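Local coordinates for 3-oxoacyl-[acyl-carrier-protein] synthase (Arabidopsis thaliana, PDB 2IX4) that catalyses the condensation steps of mitochondrial fatty acid synthesis, lengthening acyl chains by two carbons drawn from malonyl-ACP, at residues A[147-150]-A[151-154]; A[80-83]-A[84-87]; A[139-142]-A[143-146]. All coordinates share one frame; numbering follows the deposited sequence.

Interaction 1: residues A[147-150]-A[151-154]. With 6NA (hexanoic acid), chain E.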
ATOM      1  N   PRO A 147      -7.782  19.995  -9.900  1.00 24.81           N
ATOM      2  CA  PRO A 147      -6.382  19.940  -9.464  1.00 24.85           C
ATOM      3  C   PRO A 147      -6.190  18.973  -8.295  1.00 24.89           C
ATOM      4  O   PRO A 147      -5.063  18.551  -8.017  1.00 24.93           O
ATOM      5  CB  PRO A 147      -6.094  21.376  -8.999  1.00 24.83           C
ATOM      6  CG  PRO A 147      -7.183  22.215  -9.575  1.00 24.90           C
ATOM      7  CD  PRO A 147      -8.374  21.327  -9.672  1.00 24.85           C
ATOM      8  N   PHE A 148      -7.291  18.633  -7.624  1.00 24.98           N
ATOM      9  CA  PHE A 148      -7.278  17.723  -6.479  1.00 25.08           C
ATOM     10  C   PHE A 148      -7.537  16.267  -6.863  1.00 24.85           C
ATOM     11  O   PHE A 148      -7.651  15.410  -5.987  1.00 24.81           O
ATOM     12  CB  PHE A 148      -8.308  18.162  -5.431  1.00 25.22           C
ATOM     13  CG  PHE A 148      -8.101  19.558  -4.917  1.00 26.08           C
ATOM     14  CD1 PHE A 148      -8.940  20.590  -5.321  1.00 26.65           C
ATOM     15  CD2 PHE A 148      -7.068  19.842  -4.028  1.00 27.22           C
ATOM     16  CE1 PHE A 148      -8.755  21.884  -4.850  1.00 27.24           C
ATOM     17  CE2 PHE A 148      -6.876  21.134  -3.550  1.00 27.65           C
ATOM     18  CZ  PHE A 148      -7.723  22.157  -3.962  1.00 27.75           C
ATOM     19  N   PHE A 149      -7.621  15.986  -8.163  1.00 24.66           N
ATOM     20  CA  PHE A 149      -7.920  14.635  -8.635  1.00 24.47           C
ATOM     21  C   PHE A 149      -6.907  13.602  -8.145  1.00 24.46           C
ATOM     22  O   PHE A 149      -7.291  12.601  -7.538  1.00 24.33           O
ATOM     23  CB  PHE A 149      -8.053  14.586 -10.166  1.00 24.41           C
ATOM     24  CG  PHE A 149      -8.074  13.186 -10.731  1.00 24.44           C
ATOM     25  CD1 PHE A 149      -9.172  12.351 -10.524  1.00 24.53           C
ATOM     26  CD2 PHE A 149      -6.993  12.701 -11.461  1.00 24.31           C
ATOM     27  CE1 PHE A 149      -9.189  11.052 -11.035  1.00 24.58           C
ATOM     28  CE2 PHE A 149      -7.004  11.404 -11.979  1.00 24.33           C
ATOM     29  CZ  PHE A 149      -8.106  10.581 -11.766  1.00 24.28           C
ATOM     30  N   ILE A 150      -5.622  13.847  -8.408  1.00 24.48           N
ATOM     31  CA  ILE A 150      -4.556  12.920  -8.005  1.00 24.65           C
ATOM     32  C   ILE A 150      -4.493  12.715  -6.478  1.00 24.88           C
ATOM     33  O   ILE A 150      -4.504  11.569  -6.019  1.00 24.75           O
ATOM     34  CB  ILE A 150      -3.161  13.311  -8.600  1.00 24.64           C
ATOM     35  CG1 ILE A 150      -3.147  13.150 -10.130  1.00 24.33           C
ATOM     36  CG2 ILE A 150      -2.028  12.509  -7.949  1.00 24.37           C
ATOM     37  CD1 ILE A 150      -3.251  11.705 -10.640  1.00 23.92           C
ATOM     38  N   PRO A 151      -4.438  13.812  -5.689  1.00 25.18           N
ATOM     39  CA  PRO A 151      -4.401  13.662  -4.229  1.00 25.49           C
ATOM     40  C   PRO A 151      -5.555  12.852  -3.624  1.00 25.79           C
ATOM     41  O   PRO A 151      -5.351  12.174  -2.621  1.00 25.98           O
ATOM     42  CB  PRO A 151      -4.460  15.109  -3.726  1.00 25.60           C
ATOM     43  CG  PRO A 151      -3.923  15.914  -4.833  1.00 25.37           C
ATOM     44  CD  PRO A 151      -4.368  15.231  -6.084  1.00 25.20           C
ATOM     45  N   LYS A 152      -6.747  12.914  -4.215  1.00 26.11           N
ATOM     46  CA  LYS A 152      -7.902  12.223  -3.623  1.00 26.57           C
ATOM     47  C   LYS A 152      -8.097  10.760  -4.051  1.00 26.36           C
ATOM     48  O   LYS A 152      -8.966  10.073  -3.514  1.00 26.63           O
ATOM     49  CB  LYS A 152      -9.200  13.041  -3.766  1.00 26.75           C
ATOM     50  CG  LYS A 152      -9.801  13.133  -5.155  1.00 27.98           C
ATOM     51  CD  LYS A 152     -11.156  13.843  -5.085  1.00 29.72           C
ATOM     52  CE  LYS A 152     -11.385  14.775  -6.272  1.00 31.52           C
ATOM     53  NZ  LYS A 152     -11.674  14.074  -7.568  1.00 33.11           N
ATOM     54  N   ILE A 153      -7.284  10.280  -4.989  1.00 26.13           N
ATOM     55  CA  ILE A 153      -7.374   8.881  -5.428  1.00 25.92           C
ATOM     56  C   ILE A 153      -6.239   7.986  -4.910  1.00 25.77           C
ATOM     57  O   ILE A 153      -6.297   6.763  -5.052  1.00 25.82           O
ATOM     58  CB  ILE A 153      -7.509   8.743  -6.978  1.00 25.88           C
ATOM     59  CG1 ILE A 153      -6.237   9.216  -7.695  1.00 25.95           C
ATOM     60  CG2 ILE A 153      -8.755   9.477  -7.474  1.00 25.80           C
ATOM     61  CD1 ILE A 153      -6.050   8.636  -9.089  1.00 25.58           C
ATOM     62  N   LEU A 154      -5.222   8.592  -4.301  1.00 25.42           N
ATOM     63  CA  LEU A 154      -4.064   7.844  -3.797  1.00 25.19           C
ATOM     64  C   LEU A 154      -4.353   7.124  -2.476  1.00 25.11           C
ATOM     65  O   LEU A 154      -4.758   7.746  -1.490  1.00 25.16           O
ATOM     66  CB  LEU A 154      -2.843   8.760  -3.665  1.00 25.00           C
ATOM     67  CG  LEU A 154      -2.278   9.373  -4.952  1.00 25.03           C
ATOM     68  CD1 LEU A 154      -1.320  10.503  -4.625  1.00 23.98           C
ATOM     69  CD2 LEU A 154      -1.606   8.321  -5.835  1.00 24.79           C
TER
HETATM   70  CA  6NA E1462       3.226  11.811  -6.695  1.00 25.97           C
HETATM   71  C   6NA E1462       4.287  11.285  -5.754  1.00 26.55           C
HETATM   72  O   6NA E1462       4.264  11.539  -4.559  1.00 25.90           O
HETATM   73  CB  6NA E1462       1.880  11.098  -6.540  1.00 25.57           C
HETATM   74  CG  6NA E1462       1.974   9.604  -6.228  1.00 25.33           C
HETATM   75  CD  6NA E1462       2.031   8.740  -7.480  1.00 24.92           C
HETATM   76  C6  6NA E1462       2.412   7.320  -7.123  1.00 25.16           C
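The ring of F149 meets K152 at its edge and I153 obliquely. K152 NZ lies near the ring plane, 4.2 Å from F149 CD1, while I153 CD1 comes to 3.9 Å from F149 CZ. With CG anti to the backbone N (chi1 168°), the F149 ring reaches I153 on the next turn, its CZ and CE1 meeting CD1 and CG2; helix 127-138 packs on the same cluster through A133, D129 and I130. K152 starts between its own N and carbonyl carbon (chi1 72°), which lays CG 3.2 Å from F148 O; bends at chi3 and chi4 then carry NZ round to the ring edge, where D129 offers a long, weak ion pair. Shortened to an alanine here, the side chain would probably leave the F149 edge without its ammonium neighbour and D129 without its distant partner. I150 CG2 touches L154 CD1 at 3.9 Å, the two side chains crossing obliquely. The backbone is held by mixed spacing: K152 N bonds to F148 O at 3.2 Å, four residues back, and I153 N to I150 O, three back, with the donor well above the carbonyl plane. The bonds of both nitrogens to F149 O are weak. P151, which has no N-H to offer, sets its CD 3.3 Å from F148 O. Around this turn the second subunit supplies L213 against F149, G217 against I150 and F419 against L154. L154 CD1 also lies 3.8 Å from CG of a hexanoic acid that is hydrogen-bonded to F419 N of that subunit. The arrangement is a short, weakly bonded helix at the dimer interface, with L154 reaching an acyl chain bound to the partner subunit, consistent with the acyl pockets of beta-ketoacyl-ACP synthases, which extend to the dimer interface.

Interaction 2: residues A[80-83]-A[84-87]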
ATOM      1  N   LEU A  80     -16.089  15.248   5.537  1.00 24.66           N
ATOM      2  CA  LEU A  80     -15.872  15.369   4.098  1.00 25.40           C
ATOM      3  C   LEU A  80     -16.063  16.818   3.660  1.00 25.93           C
ATOM      4  O   LEU A  80     -16.772  17.095   2.693  1.00 26.16           O
ATOM      5  CB  LEU A  80     -16.810  14.428   3.324  1.00 25.14           C
ATOM      6  CG  LEU A  80     -16.778  12.926   3.632  1.00 25.16           C
ATOM      7  CD1 LEU A  80     -17.860  12.192   2.854  1.00 24.72           C
ATOM      8  CD2 LEU A  80     -15.421  12.333   3.326  1.00 24.90           C
ATOM      9  N   ASN A  81     -15.411  17.731   4.378  1.00 26.82           N
ATOM     10  CA  ASN A  81     -15.583  19.173   4.181  1.00 27.66           C
ATOM     11  C   ASN A  81     -14.456  19.839   3.385  1.00 28.14           C
ATOM     12  O   ASN A  81     -14.232  21.046   3.499  1.00 28.24           O
ATOM     13  CB  ASN A  81     -15.776  19.875   5.537  1.00 27.65           C
ATOM     14  CG  ASN A  81     -14.565  19.738   6.462  1.00 28.41           C
ATOM     15  OD1 ASN A  81     -13.733  18.836   6.308  1.00 29.05           O
ATOM     16  ND2 ASN A  81     -14.473  20.637   7.437  1.00 29.57           N
ATOM     17  N   SER A  82     -13.758  19.045   2.580  1.00 28.74           N
ATOM     18  CA  SER A  82     -12.647  19.535   1.769  1.00 29.36           C
ATOM     19  C   SER A  82     -12.666  18.897   0.384  1.00 29.55           C
ATOM     20  O   SER A  82     -13.130  17.767   0.218  1.00 29.52           O
ATOM     21  CB  SER A  82     -11.315  19.253   2.472  1.00 29.44           C
ATOM     22  OG  SER A  82     -10.218  19.421   1.591  1.00 30.49           O
ATOM     23  N   LYS A  83     -12.150  19.626  -0.603  1.00 29.91           N
ATOM     24  CA  LYS A  83     -12.139  19.165  -1.995  1.00 30.29           C
ATOM     25  C   LYS A  83     -11.191  17.989  -2.243  1.00 30.14           C
ATOM     26  O   LYS A  83     -11.375  17.227  -3.196  1.00 30.32           O
ATOM     27  CB  LYS A  83     -11.799  20.324  -2.939  1.00 30.53           C
ATOM     28  CG  LYS A  83     -12.921  21.341  -3.105  1.00 31.64           C
ATOM     29  CD  LYS A  83     -12.540  22.434  -4.092  1.00 33.25           C
ATOM     30  CE  LYS A  83     -13.692  23.401  -4.303  1.00 34.34           C
ATOM     31  NZ  LYS A  83     -13.359  24.464  -5.293  1.00 35.41           N
ATOM     32  N   ALA A  84     -10.187  17.843  -1.380  1.00 29.86           N
ATOM     33  CA  ALA A  84      -9.178  16.791  -1.525  1.00 29.68           C
ATOM     34  C   ALA A  84      -9.533  15.516  -0.758  1.00 29.51           C
ATOM     35  O   ALA A  84      -8.785  14.535  -0.796  1.00 29.63           O
ATOM     36  CB  ALA A  84      -7.809  17.311  -1.093  1.00 29.79           C
ATOM     37  N   VAL A  85     -10.674  15.530  -0.070  1.00 29.13           N
ATOM     38  CA  VAL A  85     -11.076  14.411   0.781  1.00 28.85           C
ATOM     39  C   VAL A  85     -12.110  13.506   0.098  1.00 28.40           C
ATOM     40  O   VAL A  85     -13.290  13.853  -0.011  1.00 28.49           O
ATOM     41  CB  VAL A  85     -11.591  14.892   2.174  1.00 28.93           C
ATOM     42  CG1 VAL A  85     -12.013  13.709   3.041  1.00 29.26           C
ATOM     43  CG2 VAL A  85     -10.518  15.698   2.899  1.00 29.33           C
ATOM     44  N   ALA A  86     -11.648  12.349  -0.370  1.00 27.67           N
ATOM     45  CA  ALA A  86     -12.544  11.292  -0.830  1.00 26.94           C
ATOM     46  C   ALA A  86     -13.142  10.588   0.387  1.00 26.53           C
ATOM     47  O   ALA A  86     -12.640  10.736   1.508  1.00 26.10           O
ATOM     48  CB  ALA A  86     -11.802  10.306  -1.715  1.00 27.00           C
ATOM     49  N   ASN A  87     -14.205   9.820   0.165  1.00 26.02           N
ATOM     50  CA  ASN A  87     -14.940   9.191   1.260  1.00 25.64           C
ATOM     51  C   ASN A  87     -14.097   8.291   2.161  1.00 25.05           C
ATOM     52  O   ASN A  87     -14.247   8.332   3.382  1.00 24.98           O
ATOM     53  CB  ASN A  87     -16.180   8.461   0.739  1.00 25.92           C
ATOM     54  CG  ASN A  87     -17.267   9.418   0.278  1.00 26.85           C
ATOM     55  OD1 ASN A  87     -16.983  10.488  -0.264  1.00 29.29           O
ATOM     56  ND2 ASN A  87     -18.518   9.038   0.491  1.00 28.65           N
TER
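S82 meets A84 and V85 through two weak hydrogen bonds that use both its oxygens. Its carbonyl O accepts from V85 N at 3.3 Å, nearly straight at 160°, closing a type I beta turn from S82 to V85. Its hydroxyl OG accepts from A84 N at 3.4 Å, the pattern of an ST turn; the first torsion (chi1 166°) sets OG anti to the backbone N and beside the carbonyl carbon, which puts it within range of A84 N. The two successive backbone N-H groups are thus taken up by a single serine, though each bond is long. V85 CG2 settles 3.7 Å from S82 CB, giving the turn an apolar patch beside its polar one. Further back, L80 spreads its two methyls: CD2 touches V85 CG1 at 3.7 Å, and CD1 approaches the N87 amide, 3.7 Å from OD1, as the two side chains cross at about a right angle. F74 packs on L80 as well, and A84 rests against F148 of its own chain and against I286 of the second subunit. L80 is the first residue to leave the geometry of helix 76-79, and A86 takes the N-cap position of helix 87-102, the turn reversing the chain between the two.

Interaction 3: residues A[139-142]-A[143-146]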
ATOM      1  N   GLU A 139     -16.459  12.580 -22.992  1.00 21.84           N
ATOM      2  CA  GLU A 139     -17.361  13.666 -23.373  1.00 22.36           C
ATOM      3  C   GLU A 139     -16.621  14.923 -23.834  1.00 22.50           C
ATOM      4  O   GLU A 139     -17.246  15.935 -24.171  1.00 22.57           O
ATOM      5  CB  GLU A 139     -18.317  13.985 -22.218  1.00 22.42           C
ATOM      6  CG  GLU A 139     -19.246  12.826 -21.867  1.00 23.29           C
ATOM      7  CD  GLU A 139     -20.231  13.144 -20.756  1.00 24.56           C
ATOM      8  OE1 GLU A 139     -20.231  14.285 -20.241  1.00 25.19           O
ATOM      9  OE2 GLU A 139     -21.012  12.238 -20.396  1.00 25.18           O
ATOM     10  N   LYS A 140     -15.290  14.834 -23.861  1.00 22.75           N
ATOM     11  CA  LYS A 140     -14.405  15.942 -24.238  1.00 22.99           C
ATOM     12  C   LYS A 140     -14.622  17.190 -23.379  1.00 23.13           C
ATOM     13  O   LYS A 140     -14.840  18.287 -23.899  1.00 23.03           O
ATOM     14  CB  LYS A 140     -14.500  16.264 -25.737  1.00 23.10           C
ATOM     15  CG  LYS A 140     -13.821  15.244 -26.641  1.00 23.72           C
ATOM     16  CD  LYS A 140     -14.788  14.201 -27.170  1.00 25.37           C
ATOM     17  CE  LYS A 140     -15.452  14.654 -28.468  1.00 26.07           C
ATOM     18  NZ  LYS A 140     -14.503  14.641 -29.613  1.00 26.96           N
ATOM     19  N   ARG A 141     -14.562  17.004 -22.063  1.00 23.33           N
ATOM     20  CA  ARG A 141     -14.757  18.090 -21.105  1.00 23.77           C
ATOM     21  C   ARG A 141     -13.631  18.129 -20.066  1.00 23.87           C
ATOM     22  O   ARG A 141     -13.879  18.316 -18.872  1.00 23.69           O
ATOM     23  CB  ARG A 141     -16.122  17.963 -20.414  1.00 23.91           C
ATOM     24  CG  ARG A 141     -17.330  18.176 -21.329  1.00 24.91           C
ATOM     25  CD  ARG A 141     -18.655  18.116 -20.565  1.00 26.57           C
ATOM     26  NE  ARG A 141     -18.872  16.826 -19.907  1.00 28.21           N
ATOM     27  CZ  ARG A 141     -18.839  16.631 -18.590  1.00 29.42           C
ATOM     28  NH1 ARG A 141     -18.604  17.643 -17.761  1.00 29.96           N
ATOM     29  NH2 ARG A 141     -19.048  15.416 -18.094  1.00 29.60           N
ATOM     30  N   LEU A 142     -12.392  17.968 -20.533  1.00 24.23           N
ATOM     31  CA  LEU A 142     -11.234  17.842 -19.643  1.00 24.53           C
ATOM     32  C   LEU A 142     -10.866  19.117 -18.884  1.00 24.94           C
ATOM     33  O   LEU A 142     -10.171  19.051 -17.873  1.00 24.89           O
ATOM     34  CB  LEU A 142     -10.015  17.303 -20.397  1.00 24.49           C
ATOM     35  CG  LEU A 142      -9.794  15.788 -20.384  1.00 24.30           C
ATOM     36  CD1 LEU A 142      -8.629  15.418 -21.289  1.00 24.10           C
ATOM     37  CD2 LEU A 142      -9.560  15.264 -18.968  1.00 23.97           C
ATOM     38  N   ARG A 143     -11.332  20.266 -19.374  1.00 25.34           N
ATOM     39  CA  ARG A 143     -11.135  21.553 -18.696  1.00 25.94           C
ATOM     40  C   ARG A 143     -11.676  21.530 -17.262  1.00 25.82           C
ATOM     41  O   ARG A 143     -11.151  22.218 -16.383  1.00 25.71           O
ATOM     42  CB  ARG A 143     -11.808  22.676 -19.494  1.00 26.08           C
ATOM     43  CG  ARG A 143     -11.684  24.071 -18.891  1.00 27.59           C
ATOM     44  CD  ARG A 143     -12.833  24.973 -19.341  1.00 29.82           C
ATOM     45  NE  ARG A 143     -12.647  26.350 -18.885  1.00 31.15           N
ATOM     46  CZ  ARG A 143     -12.087  27.317 -19.609  1.00 31.85           C
ATOM     47  NH1 ARG A 143     -11.656  27.076 -20.843  1.00 32.23           N
ATOM     48  NH2 ARG A 143     -11.961  28.534 -19.098  1.00 32.27           N
ATOM     49  N   ARG A 144     -12.715  20.728 -17.038  1.00 25.90           N
ATOM     50  CA  ARG A 144     -13.359  20.611 -15.726  1.00 26.12           C
ATOM     51  C   ARG A 144     -12.534  19.811 -14.710  1.00 25.78           C
ATOM     52  O   ARG A 144     -12.819  19.864 -13.510  1.00 25.86           O
ATOM     53  CB  ARG A 144     -14.761  19.987 -15.855  1.00 26.33           C
ATOM     54  CG  ARG A 144     -15.669  20.613 -16.910  1.00 27.97           C
ATOM     55  CD  ARG A 144     -16.270  21.948 -16.471  1.00 30.95           C
ATOM     56  NE  ARG A 144     -17.480  21.769 -15.669  1.00 33.44           N
ATOM     57  CZ  ARG A 144     -18.354  22.736 -15.383  1.00 34.60           C
ATOM     58  NH1 ARG A 144     -18.172  23.974 -15.831  1.00 35.19           N
ATOM     59  NH2 ARG A 144     -19.423  22.459 -14.646  1.00 35.26           N
ATOM     60  N   LEU A 145     -11.526  19.078 -15.185  1.00 25.37           N
ATOM     61  CA  LEU A 145     -10.714  18.214 -14.314  1.00 25.00           C
ATOM     62  C   LEU A 145     -10.147  18.978 -13.120  1.00 24.89           C
ATOM     63  O   LEU A 145      -9.605  20.071 -13.274  1.00 24.85           O
ATOM     64  CB  LEU A 145      -9.588  17.521 -15.095  1.00 24.90           C
ATOM     65  CG  LEU A 145      -8.785  16.432 -14.367  1.00 24.55           C
ATOM     66  CD1 LEU A 145      -9.640  15.212 -14.080  1.00 24.25           C
ATOM     67  CD2 LEU A 145      -7.564  16.037 -15.173  1.00 24.38           C
ATOM     68  N   SER A 146     -10.298  18.391 -11.937  1.00 24.74           N
ATOM     69  CA  SER A 146      -9.900  19.028 -10.685  1.00 24.81           C
ATOM     70  C   SER A 146      -8.394  18.921 -10.439  1.00 24.74           C
ATOM     71  O   SER A 146      -7.794  17.881 -10.726  1.00 24.56           O
ATOM     72  CB  SER A 146     -10.665  18.403  -9.512  1.00 24.88           C
ATOM     73  OG  SER A 146     -10.285  18.989  -8.274  1.00 25.00           O
TER
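R144 turns its CG beside the backbone N and anti to the carbonyl carbon (chi1 -50°), which brings that carbon 3.5 Å from R141 O and 4.3 Å from R141 NH1, obliquely to the guanidinium. L145 takes the other course, CG anti to the backbone N (chi1 -171°), and its CD2 comes within 4.4 Å of L142 CD2. The backbone adds two i+3 bonds: R144 N to R141 O, and L145 N to L142 O at 3.0 Å, each donor standing above the carbonyl plane. They form a 3-10 turn just after helix 127-138, which ends in a Schellman motif with K140 at positive phi (57°). R141 grips E139 side-on: NE and NH2 both bond to OE1, NH2 at 2.7 Å in a salt bridge. NE is met by the anti lone pair of OE1, whereas NH2 arrives from above the carboxylate plane. Q135 binds the second oxygen, OE2, so the carboxylate is held from both ends; the bridge probably also tempers the charge of R141 toward R144, whose NE lies 4.8 Å from R141 NH1. L145 packs back on A133 and L136 of helix 127-138, while the second subunit sends Y52 OH to L142 N and E48 into a salt bridge with K140.

How the interactions relate
From the N terminus the order is interaction 2, interaction 3, interaction 1, in series; none nests in or crosses another. Each closes only a local turn. Interaction 2 joins helix 76-79 to helix 87-102. Interaction 3 lies in the exit from helix 127-138, and its last residue, S146, leads directly into interaction 1 and bonds through OG to F148 N. Interactions 1 and 2, distant in sequence, pack together: K152 CB lies 3.4 Å from A84 O, and F148 CD1 3.7 Å from K83 CB. Interactions 2 and 3 do not touch. The short helix 149-153 thus links the 80-87 turn with helix 127-138, and all three contacts border the second subunit.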